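Cap5O (PDB 3OJO) probably oxidises UDP-N-acetyl-mannosamine with NAD as cofactor, a step in capsular polysaccharide biosynthesis in Staphylococcus aureus. Local coordinates at residues 302-305 / 306-310. Sequence-based numbering, arbitrary orientation.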
loop_
_atom_site.group_PDB
_atom_site.type_symbol
_atom_site.label_atom_id
_atom_site.label_comp_id
_atom_site.label_asym_id
_atom_site.label_seq_id
_atom_site.Cartn_x
_atom_site.Cartn_y
_atom_site.Cartn_z
ATOM N N VAL B 302 -1.106 14.541 17.067
ATOM C CA VAL B 302 0.171 15.136 17.488
ATOM C C VAL B 302 -0.108 16.195 18.579
ATOM O O VAL B 302 0.565 16.194 19.613
ATOM C CB VAL B 302 0.959 15.703 16.267
ATOM C CG1 VAL B 302 2.141 16.575 16.684
ATOM C CG2 VAL B 302 1.425 14.572 15.357
ATOM N N VAL B 303 -1.128 17.053 18.361
ATOM C CA VAL B 303 -1.555 18.092 19.301
ATOM C C VAL B 303 -1.992 17.453 20.650
ATOM O O VAL B 303 -1.524 17.891 21.702
ATOM C CB VAL B 303 -2.621 19.048 18.670
ATOM C CG1 VAL B 303 -3.248 19.970 19.714
ATOM C CG2 VAL B 303 -2.021 19.872 17.526
ATOM N N ASP B 304 -2.823 16.392 20.609
ATOM C CA ASP B 304 -3.286 15.676 21.797
ATOM C C ASP B 304 -2.113 15.053 22.558
ATOM O O ASP B 304 -2.098 15.081 23.791
ATOM C CB ASP B 304 -4.349 14.617 21.421
ATOM C CG ASP B 304 -4.539 13.518 22.462
ATOM O OD1 ASP B 304 -5.100 13.817 23.548
ATOM O OD2 ASP B 304 -4.082 12.367 22.210
ATOM N N THR B 305 -1.125 14.515 21.827
ATOM C CA THR B 305 0.080 13.921 22.426
ATOM C C THR B 305 0.930 15.022 23.093
ATOM O O THR B 305 1.442 14.815 24.198
ATOM C CB THR B 305 0.840 13.095 21.387
ATOM O OG1 THR B 305 -0.057 12.151 20.797
ATOM C CG2 THR B 305 2.026 12.371 21.973
ATOM N N THR B 306 1.040 16.190 22.427
ATOM C CA THR B 306 1.773 17.361 22.896
ATOM C C THR B 306 1.151 17.864 24.201
ATOM O O THR B 306 1.871 18.014 25.189
ATOM C CB THR B 306 1.866 18.414 21.758
ATOM O OG1 THR B 306 2.643 17.865 20.686
ATOM C CG2 THR B 306 2.485 19.745 22.208
ATOM N N LYS B 307 -0.188 18.071 24.213
ATOM C CA LYS B 307 -0.974 18.508 25.381
ATOM C C LYS B 307 -0.688 17.634 26.619
ATOM O O LYS B 307 -0.544 18.167 27.717
ATOM C CB LYS B 307 -2.478 18.516 25.060
ATOM C CG LYS B 307 -2.904 19.674 24.153
ATOM C CD LYS B 307 -4.377 20.030 24.306
ATOM C CE LYS B 307 -5.301 19.279 23.378
ATOM N NZ LYS B 307 -6.723 19.621 23.640
ATOM N N GLN B 308 -0.548 16.307 26.419
ATOM C CA GLN B 308 -0.241 15.335 27.466
ATOM C C GLN B 308 1.197 15.453 27.979
ATOM O O GLN B 308 1.422 15.235 29.165
ATOM C CB GLN B 308 -0.516 13.912 26.976
ATOM C CG GLN B 308 -1.997 13.559 26.938
ATOM C CD GLN B 308 -2.252 12.245 26.242
ATOM O OE1 GLN B 308 -2.951 12.180 25.226
ATOM N NE2 GLN B 308 -1.701 11.165 26.770
ATOM N N ILE B 309 2.171 15.763 27.096
ATOM C CA ILE B 309 3.586 15.921 27.474
ATOM C C ILE B 309 3.721 17.167 28.361
ATOM O O ILE B 309 4.354 17.120 29.415
ATOM C CB ILE B 309 4.525 15.990 26.226
ATOM C CG1 ILE B 309 4.509 14.660 25.422
ATOM C CG2 ILE B 309 5.962 16.380 26.621
ATOM C CD1 ILE B 309 4.937 14.783 23.914
ATOM N N ILE B 310 3.094 18.267 27.918
ATOM C CA ILE B 310 3.078 19.571 28.562
ATOM C C ILE B 310 2.306 19.575 29.891
ATOM O O ILE B 310 2.545 20.445 30.726
ATOM C CB ILE B 310 2.659 20.655 27.509
ATOM C CG1 ILE B 310 3.760 21.701 27.280
ATOM C CG2 ILE B 310 1.271 21.274 27.725
ATOM C CD1 ILE B 310 5.005 21.159 26.590
#
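Thr306 holds OG1 anti to its own carbonyl carbon (chi1 -64°), which turns the hydroxyl back along the alpha-helix to the carbonyl of Val302. This turn belongs to helix 286-312, which leads into strand 317-321 of the C-terminal, five-stranded parallel sheet. That sheet lies in the domain that probably binds UDP, as in the UDP-glucose/GDP-mannose dehydrogenase family. Val302 O accepts two bonds from one residue: Thr306 N at 2.9 Å and Thr306 OG1, also at 2.9 Å. The hydroxyl lies above the carbonyl plane, 42° out of it. Thr305 has a similar torsion, and its OG1 bonds to Tyr301 O. Both threonines are buried, and each hydroxyl has a backbone carbonyl one turn back as partner. CG2 of Thr305 lies 4.2 Å from CD1 of Ile309, and both side chains rest on Phe404 of strand 402-405. Thr306 touches Leu377 and Leu379 of strand 377-380, while Val302 and Val303 pack on helix 336-346. The outer side is more polar. There Gln308 N bonds to Asp304 O at 3.3 Å. CG of Lys307 lies 3.3 Å from Val303 O. The same oxygen accepts the nearly straight bond from Lys307 N, 2.8 Å long with an N-H...O angle of 171°.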